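Long-range contacts in HTLV-2 integrase catalytic core domain (Human T-cell leukemia virus 2, PDB 6QBT), which probably catalyses, with bound magnesium, the DNA cutting and joining by which the viral genome is inserted into host DNA: residues 5-10 against 29-34; 15-20 against 115-120; 137-142 against 150-155. One frame throughout, in Å; residues are numbered along the deposited sequence.

Interaction 1: residues 5-10 against 29-34; sequences LPNHIW and WVDTFS
The carboxylate of D31 takes N7 N on the syn side of OD2, at 2.7 Å and 18° out of its plane. D31 OD1 accepts F33 N and S34 N at 2.8 and 2.9 Å from opposite faces of the carboxylate, the first bond an Asx turn, the second making an Asx motif, where the chain leaves the strand. With CG anti to the backbone N (chi1 -171°), D31 turns OD2 to the L5-H8 type II turn, while a water lies between OD1 and L5 O. T32 grips I9 O twice, through its N at 3.0 Å and through OG1 at 2.7 Å, the hydroxyl lying above the carbonyl plane. W10 NE1 bonds N7 OD1 in the plane of the indole and adds a weak bond to D31 OD2; N7 ND2 goes to L61 O. Farther out, L5 CA sits over the centre of the F33 ring, and P6 CD meets F33 CD2 at 3.5 Å. Within the strands, W10 CE3 reaches W29 CE3 at 3.9 Å, the two indoles oblique. W10 and D31 form a non-hydrogen-bonded antiparallel pair, closing the open end of the hairpin of strands 9-19 and 22-31 in the RNase H-like integrase fold.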
# COMPACT_ATOMS: atom_id res chain seq x y z
N LEU A 5 2.10 24.52 0.45
CA LEU A 5 2.37 23.40 1.32
C LEU A 5 2.04 22.16 0.51
O LEU A 5 1.58 22.28 -0.64
CB LEU A 5 1.57 23.52 2.62
CG LEU A 5 0.07 23.18 2.67
CD1 LEU A 5 -0.35 23.16 4.13
CD2 LEU A 5 -0.80 24.15 1.88
N PRO A 6 2.32 20.97 1.06
CA PRO A 6 2.02 19.78 0.29
C PRO A 6 0.53 19.68 -0.06
O PRO A 6 -0.32 20.12 0.72
CB PRO A 6 2.44 18.65 1.21
CG PRO A 6 3.40 19.23 2.19
CD PRO A 6 2.99 20.66 2.35
N ASN A 7 0.25 19.13 -1.24
CA ASN A 7 -1.09 18.93 -1.79
C ASN A 7 -1.90 20.19 -2.06
O ASN A 7 -3.13 20.13 -2.26
CB ASN A 7 -1.87 17.90 -0.98
CG ASN A 7 -1.28 16.51 -1.10
OD1 ASN A 7 -0.58 16.22 -2.05
ND2 ASN A 7 -1.52 15.67 -0.10
N HIS A 8 -1.22 21.33 -2.14
CA HIS A 8 -1.85 22.57 -2.59
C HIS A 8 -1.96 22.53 -4.13
O HIS A 8 -3.06 22.63 -4.68
CB HIS A 8 -1.11 23.79 -2.03
CG HIS A 8 -1.68 25.11 -2.45
ND1 HIS A 8 -1.06 26.31 -2.17
CD2 HIS A 8 -2.79 25.43 -3.16
CE1 HIS A 8 -1.76 27.31 -2.68
NE2 HIS A 8 -2.81 26.80 -3.29
N ILE A 9 -0.83 22.35 -4.83
CA ILE A 9 -0.81 22.40 -6.30
C ILE A 9 0.08 21.29 -6.84
O ILE A 9 1.25 21.20 -6.48
CB ILE A 9 -0.25 23.73 -6.84
CG1 ILE A 9 -1.03 24.94 -6.32
CG2 ILE A 9 -0.20 23.71 -8.38
CD1 ILE A 9 -0.48 26.29 -6.74
N TRP A 10 -0.49 20.45 -7.70
CA TRP A 10 0.25 19.44 -8.45
C TRP A 10 0.39 19.79 -9.94
O TRP A 10 -0.45 20.52 -10.50
CB TRP A 10 -0.48 18.13 -8.40
CG TRP A 10 -0.46 17.42 -7.11
CD1 TRP A 10 0.02 17.87 -5.92
CD2 TRP A 10 -1.01 16.16 -6.88
NE1 TRP A 10 -0.18 16.94 -4.97
CE2 TRP A 10 -0.81 15.87 -5.53
CE3 TRP A 10 -1.63 15.21 -7.69
CZ2 TRP A 10 -1.21 14.65 -4.95
CZ3 TRP A 10 -2.03 13.99 -7.13
CH2 TRP A 10 -1.83 13.74 -5.76
N TRP A 29 2.52 12.53 -11.83
CA TRP A 29 2.01 13.67 -11.06
C TRP A 29 3.08 14.06 -10.09
O TRP A 29 3.70 13.18 -9.47
CB TRP A 29 0.74 13.30 -10.27
CG TRP A 29 -0.41 13.08 -11.14
CD1 TRP A 29 -0.87 11.87 -11.62
CD2 TRP A 29 -1.24 14.07 -11.68
NE1 TRP A 29 -1.96 12.07 -12.41
CE2 TRP A 29 -2.22 13.42 -12.47
CE3 TRP A 29 -1.27 15.47 -11.58
CZ2 TRP A 29 -3.20 14.12 -13.17
CZ3 TRP A 29 -2.25 16.16 -12.26
CH2 TRP A 29 -3.21 15.49 -13.04
N VAL A 30 3.29 15.36 -9.91
CA VAL A 30 4.31 15.81 -8.98
C VAL A 30 3.83 17.03 -8.20
O VAL A 30 3.25 17.96 -8.76
CB VAL A 30 5.68 15.99 -9.70
CG1 VAL A 30 5.53 16.77 -10.96
CG2 VAL A 30 6.73 16.61 -8.78
N ASP A 31 4.04 16.97 -6.88
CA ASP A 31 3.66 18.06 -6.02
C ASP A 31 4.66 19.18 -6.19
O ASP A 31 5.87 18.95 -6.10
CB ASP A 31 3.65 17.58 -4.59
CG ASP A 31 3.06 18.59 -3.67
OD1 ASP A 31 3.76 19.54 -3.29
OD2 ASP A 31 1.87 18.44 -3.35
N THR A 32 4.17 20.40 -6.41
CA THR A 32 5.02 21.56 -6.69
C THR A 32 5.73 22.08 -5.45
O THR A 32 6.63 22.88 -5.59
CB THR A 32 4.22 22.75 -7.29
OG1 THR A 32 3.14 23.08 -6.41
CG2 THR A 32 3.65 22.41 -8.64
N PHE A 33 5.30 21.68 -4.25
CA PHE A 33 5.92 22.09 -3.01
C PHE A 33 6.95 21.05 -2.53
O PHE A 33 8.07 21.39 -2.27
CB PHE A 33 4.83 22.38 -1.92
CG PHE A 33 5.40 22.68 -0.58
CD1 PHE A 33 5.77 24.00 -0.23
CD2 PHE A 33 5.62 21.66 0.34
CE1 PHE A 33 6.35 24.27 1.01
CE2 PHE A 33 6.21 21.93 1.58
CZ PHE A 33 6.57 23.24 1.92
N SER A 34 6.54 19.80 -2.36
CA SER A 34 7.45 18.74 -1.83
C SER A 34 8.38 18.14 -2.90
O SER A 34 9.43 17.57 -2.57
CB SER A 34 6.63 17.61 -1.23
OG SER A 34 5.83 16.98 -2.23
O HOH W 1 1.68 21.79 -3.32

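Interaction 2: residues 15-20 against 115-120; sequences THYKYK and LLNKYL
Y17 OH donates to N117 OD1 in a very short hydrogen bond of 2.5 Å, a length best taken with caution, and it joins strand 15-19 to helix 115-120. The amide oxygen comes in at the edge of the phenol, in the ring plane, while the amide plane is turned from the ring. N117 starts off along the flank of the helix, and its CG, beside the backbone N at chi1 -68°, carries OD1 across to the tyrosine. L116 approaches the same ring from above instead: CD2 stands over the centre of one face, 3.6 Å from the centroid and only 5° off the ring normal, a well-formed CH-pi contact. The phenol is thus held at its edge by a polar group and on a face by a methyl, which would restrict how far the ring can slide or turn. One helical turn beyond L116, L120 uses both branches. L120 CD1 lies 3.3 Å from Y17 OH. L120 CD2 rests 4.0 Å from Y19 CE1, meeting that ring obliquely. The two segments run nearly parallel, their axes 18° apart and 11.8 Å from each other, so side chains alone bridge them. On the helix, K113 bonds H16 O and T15 OG1 nearer the start of this strand segment. Helix 128-142 lies beside both leucines, with A131 against L116 and L120, and its L128 touches Y19; L26 of the neighbouring strand 22-31 packs on Y17. L115 and Y119 meet Y87 and L55 of the second subunit.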
# COMPACT_ATOMS: atom_id res chain seq x y z
N THR A 15 4.24 11.18 -20.09
CA THR A 15 5.46 11.05 -20.89
C THR A 15 5.55 9.62 -21.43
O THR A 15 4.89 8.74 -20.92
CB THR A 15 6.73 11.46 -20.11
OG1 THR A 15 7.85 11.40 -21.00
CG2 THR A 15 7.00 10.55 -18.93
N HIS A 16 6.37 9.40 -22.45
CA HIS A 16 6.37 8.15 -23.16
C HIS A 16 7.67 7.43 -22.90
O HIS A 16 8.67 8.07 -22.67
CB HIS A 16 6.08 8.39 -24.62
CG HIS A 16 4.69 8.90 -24.86
ND1 HIS A 16 4.38 10.25 -24.83
CD2 HIS A 16 3.52 8.25 -25.06
CE1 HIS A 16 3.08 10.41 -25.02
NE2 HIS A 16 2.54 9.21 -25.17
N TYR A 17 7.61 6.10 -22.83
CA TYR A 17 8.78 5.26 -22.53
C TYR A 17 8.74 3.98 -23.36
O TYR A 17 7.87 3.14 -23.14
CB TYR A 17 8.88 4.92 -21.05
CG TYR A 17 10.15 4.20 -20.73
CD1 TYR A 17 11.35 4.90 -20.61
CD2 TYR A 17 10.19 2.82 -20.61
CE1 TYR A 17 12.55 4.25 -20.34
CE2 TYR A 17 11.38 2.14 -20.33
CZ TYR A 17 12.55 2.86 -20.20
OH TYR A 17 13.72 2.22 -19.92
N LYS A 18 9.68 3.84 -24.28
CA LYS A 18 9.77 2.71 -25.20
C LYS A 18 10.48 1.56 -24.50
O LYS A 18 11.59 1.74 -24.01
CB LYS A 18 10.55 3.10 -26.47
CG LYS A 18 9.79 2.97 -27.77
CD LYS A 18 10.69 2.91 -28.99
CE LYS A 18 9.89 2.44 -30.19
NZ LYS A 18 10.75 2.30 -31.39
N TYR A 19 9.85 0.40 -24.43
CA TYR A 19 10.47 -0.79 -23.85
C TYR A 19 9.97 -1.97 -24.66
O TYR A 19 8.75 -2.17 -24.78
CB TYR A 19 10.12 -0.94 -22.35
CG TYR A 19 10.60 -2.23 -21.68
CD1 TYR A 19 11.96 -2.41 -21.33
CD2 TYR A 19 9.70 -3.27 -21.38
CE1 TYR A 19 12.40 -3.60 -20.70
CE2 TYR A 19 10.12 -4.45 -20.75
CZ TYR A 19 11.46 -4.61 -20.40
OH TYR A 19 11.85 -5.79 -19.79
N LYS A 20 10.90 -2.71 -25.25
CA LYS A 20 10.62 -3.88 -26.08
C LYS A 20 9.63 -3.57 -27.20
O LYS A 20 8.64 -4.28 -27.37
CB LYS A 20 10.15 -5.04 -25.20
CG LYS A 20 11.17 -5.35 -24.13
CD LYS A 20 11.03 -6.74 -23.57
CE LYS A 20 12.35 -7.12 -22.93
NZ LYS A 20 12.30 -8.49 -22.37
N LEU A 115 16.37 6.34 -13.26
CA LEU A 115 16.26 5.29 -12.24
C LEU A 115 15.67 4.01 -12.86
O LEU A 115 16.18 2.91 -12.61
CB LEU A 115 15.42 5.75 -11.04
CG LEU A 115 16.15 6.67 -10.07
CD1 LEU A 115 15.15 7.34 -9.13
CD2 LEU A 115 17.25 5.93 -9.30
N LEU A 116 14.63 4.19 -13.66
CA LEU A 116 14.01 3.09 -14.41
C LEU A 116 15.03 2.32 -15.28
O LEU A 116 15.07 1.08 -15.24
CB LEU A 116 12.89 3.65 -15.28
CG LEU A 116 11.93 2.77 -16.07
CD1 LEU A 116 11.10 1.90 -15.14
CD2 LEU A 116 10.99 3.66 -16.86
N ASN A 117 15.86 3.03 -16.03
CA ASN A 117 16.92 2.39 -16.81
C ASN A 117 17.94 1.65 -15.96
O ASN A 117 18.36 0.54 -16.30
CB ASN A 117 17.66 3.41 -17.69
CG ASN A 117 16.78 3.96 -18.80
OD1 ASN A 117 15.79 3.35 -19.21
ND2 ASN A 117 17.14 5.11 -19.31
N LYS A 118 18.33 2.24 -14.84
CA LYS A 118 19.30 1.62 -13.96
C LYS A 118 18.73 0.32 -13.40
O LYS A 118 19.38 -0.71 -13.43
CB LYS A 118 19.67 2.58 -12.85
CG LYS A 118 20.82 2.08 -11.98
CD LYS A 118 20.48 2.22 -10.48
CE LYS A 118 21.47 1.48 -9.58
NZ LYS A 118 20.75 0.98 -8.36
N TYR A 119 17.48 0.36 -12.92
CA TYR A 119 16.85 -0.85 -12.40
C TYR A 119 16.62 -1.94 -13.47
O TYR A 119 16.68 -3.14 -13.16
CB TYR A 119 15.55 -0.52 -11.64
CG TYR A 119 15.80 0.06 -10.26
CD1 TYR A 119 16.48 -0.67 -9.27
CD2 TYR A 119 15.35 1.35 -9.93
CE1 TYR A 119 16.72 -0.13 -8.01
CE2 TYR A 119 15.59 1.89 -8.68
CZ TYR A 119 16.27 1.15 -7.73
OH TYR A 119 16.50 1.72 -6.50
N LEU A 120 16.35 -1.55 -14.72
CA LEU A 120 16.20 -2.55 -15.78
C LEU A 120 17.50 -3.29 -16.01
O LEU A 120 17.49 -4.50 -16.07
CB LEU A 120 15.70 -1.93 -17.09
CG LEU A 120 14.24 -1.45 -17.01
CD1 LEU A 120 13.94 -0.56 -18.20
CD2 LEU A 120 13.25 -2.60 -16.94

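Interaction 3: residues 137-142 against 150-155; sequences WTLNQL and KTRWQI
W153 joins the two segments, its N bonded to N140 O at 3.0 Å and its indole laid along the 137-142 helix. Its chi1 of -147° falls off the staggered values and swings the ring so that one face receives Q141 CG, 3.8 Å from the centroid of the W153 five-membered ring. W137 CZ3 meets the ring obliquely, 4.1 Å from W153 CZ2, with the indole planes at 59°. N140 CB lies beside the same ring at CE3. Q141 is extended beyond CG, and its NE2 passes W153 CD1 at 3.5 Å on the way to I58 O of the second subunit. R152, extended from CG to NE, offers one face of its guanidinium to L139, whose CD1 sits 3.4 Å above the plane, over its centre. At the guanidinium edge a water accepts from R152 NH1 and from R152 N and lies 2.6 Å from L139 O, joining the two segments. A second water links Q141 O with T151 OG1. T151 is the N-cap of the following helix: its hydroxyl, placed between the backbone N and the carbonyl carbon (chi1 65°), accepts Q154 N, while T151 N returns a weak bond to Q154 OE1, completing a capping box. T151 CG2 packs against Q141 O. N140 ND2 is held by V37 O. L139 packs on I111, I112 and L115 of helix 104-122, L60 of helix 47-61 touches W137, N140 and W153, and the second subunit adds S59 against W137 and Q141, and K63, whose NZ bonds L142 O.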
# COMPACT_ATOMS: atom_id res chain seq x y z
N TRP A 137 9.58 4.47 -5.67
CA TRP A 137 9.85 4.48 -4.24
C TRP A 137 11.26 5.00 -3.92
O TRP A 137 11.44 5.73 -2.93
CB TRP A 137 9.59 3.10 -3.63
CG TRP A 137 8.13 2.85 -3.54
CD1 TRP A 137 7.34 2.23 -4.46
CD2 TRP A 137 7.28 3.25 -2.48
NE1 TRP A 137 6.03 2.21 -4.02
CE2 TRP A 137 5.96 2.85 -2.82
CE3 TRP A 137 7.49 3.93 -1.29
CZ2 TRP A 137 4.87 3.09 -1.99
CZ3 TRP A 137 6.42 4.17 -0.46
CH2 TRP A 137 5.11 3.74 -0.82
N THR A 138 12.23 4.65 -4.75
CA THR A 138 13.57 5.17 -4.60
C THR A 138 13.58 6.71 -4.68
O THR A 138 14.19 7.38 -3.84
CB THR A 138 14.55 4.57 -5.64
OG1 THR A 138 14.67 3.15 -5.44
CG2 THR A 138 15.97 5.20 -5.51
N LEU A 139 12.92 7.27 -5.68
CA LEU A 139 12.93 8.72 -5.82
C LEU A 139 12.25 9.42 -4.62
O LEU A 139 12.80 10.41 -4.10
CB LEU A 139 12.28 9.15 -7.13
CG LEU A 139 12.24 10.66 -7.44
CD1 LEU A 139 13.62 11.29 -7.45
CD2 LEU A 139 11.56 10.86 -8.78
N ASN A 140 11.09 8.93 -4.20
CA ASN A 140 10.33 9.58 -3.11
C ASN A 140 11.00 9.40 -1.76
O ASN A 140 11.11 10.37 -1.01
CB ASN A 140 8.87 9.11 -3.04
CG ASN A 140 7.99 9.72 -4.11
OD1 ASN A 140 8.14 10.91 -4.48
ND2 ASN A 140 7.03 8.95 -4.61
N GLN A 141 11.48 8.19 -1.47
CA GLN A 141 11.91 7.86 -0.10
C GLN A 141 13.38 7.80 0.18
O GLN A 141 13.77 7.96 1.35
CB GLN A 141 11.35 6.51 0.32
CG GLN A 141 9.92 6.58 0.78
CD GLN A 141 9.58 5.31 1.51
OE1 GLN A 141 9.65 4.21 0.92
NE2 GLN A 141 9.31 5.43 2.84
N LEU A 142 14.17 7.53 -0.85
CA LEU A 142 15.60 7.35 -0.67
C LEU A 142 16.40 8.61 -1.02
O LEU A 142 17.31 9.03 -0.28
CB LEU A 142 16.11 6.15 -1.50
CG LEU A 142 15.89 4.76 -0.89
CD1 LEU A 142 16.69 4.54 0.37
CD2 LEU A 142 14.42 4.51 -0.63
N LYS A 150 16.31 16.74 2.89
CA LYS A 150 15.16 15.85 3.15
C LYS A 150 14.75 15.12 1.92
O LYS A 150 15.01 15.55 0.82
CB LYS A 150 13.96 16.63 3.70
CG LYS A 150 14.19 17.30 5.05
CD LYS A 150 13.32 18.55 5.15
CE LYS A 150 13.44 19.27 6.48
NZ LYS A 150 12.84 18.50 7.60
N THR A 151 14.07 14.02 2.10
CA THR A 151 13.53 13.32 0.99
C THR A 151 12.17 13.94 0.70
O THR A 151 11.59 14.61 1.56
CB THR A 151 13.35 11.83 1.31
OG1 THR A 151 12.38 11.69 2.35
CG2 THR A 151 14.67 11.24 1.76
N ARG A 152 11.68 13.71 -0.51
CA ARG A 152 10.33 14.12 -0.93
C ARG A 152 9.25 13.64 0.03
O ARG A 152 8.34 14.38 0.40
CB ARG A 152 10.04 13.56 -2.32
CG ARG A 152 10.81 14.27 -3.41
CD ARG A 152 10.81 13.44 -4.68
NE ARG A 152 11.48 14.16 -5.78
CZ ARG A 152 12.79 14.31 -5.91
NH1 ARG A 152 13.64 13.82 -5.00
NH2 ARG A 152 13.28 14.97 -6.95
N TRP A 153 9.38 12.39 0.44
CA TRP A 153 8.50 11.75 1.40
C TRP A 153 8.47 12.46 2.75
O TRP A 153 7.40 12.61 3.32
CB TRP A 153 8.92 10.29 1.59
CG TRP A 153 7.81 9.36 1.86
CD1 TRP A 153 7.65 8.56 2.96
CD2 TRP A 153 6.70 9.06 0.99
NE1 TRP A 153 6.52 7.79 2.83
CE2 TRP A 153 5.91 8.09 1.64
CE3 TRP A 153 6.30 9.54 -0.27
CZ2 TRP A 153 4.73 7.59 1.08
CZ3 TRP A 153 5.13 9.01 -0.83
CH2 TRP A 153 4.37 8.06 -0.16
N GLN A 154 9.63 12.84 3.27
CA GLN A 154 9.72 13.56 4.53
C GLN A 154 9.07 14.93 4.41
O GLN A 154 8.36 15.33 5.31
CB GLN A 154 11.16 13.72 4.98
CG GLN A 154 11.78 12.42 5.46
CD GLN A 154 13.32 12.39 5.40
OE1 GLN A 154 14.00 13.43 5.36
NE2 GLN A 154 13.87 11.18 5.36
N ILE A 155 9.30 15.64 3.29
CA ILE A 155 8.70 16.97 3.12
C ILE A 155 7.20 16.84 2.94
O ILE A 155 6.45 17.65 3.45
CB ILE A 155 9.31 17.77 1.97
CG1 ILE A 155 10.77 18.10 2.31
CG2 ILE A 155 8.58 19.11 1.76
CD1 ILE A 155 11.54 18.71 1.17
O HOH W 2 13.34 12.35 -2.45
O HOH W 3 12.24 9.04 3.13

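How the interactions relate
From the N terminus, interaction 1 closes the first loop, fastening the chain ahead of strand 9-19 to the far end of strand 22-31. Interaction 2 starts inside that hairpin, on the later part of strand 9-19, and reaches ahead to helix 104-122, so it crosses interaction 1 along the chain; the two share a sheet but lie about 25 Å apart between centres. Interaction 3 follows both, closing a short loop from helix 128-142 to helix 152-156. It touches interaction 1, where I155 packs on F33 and S34, and interaction 2, where Y119 OH and T138 OG1 probably hydrogen-bond. Together they bind the sheet to its C-terminal helices, with interactions 2 and 3 bordering the second subunit.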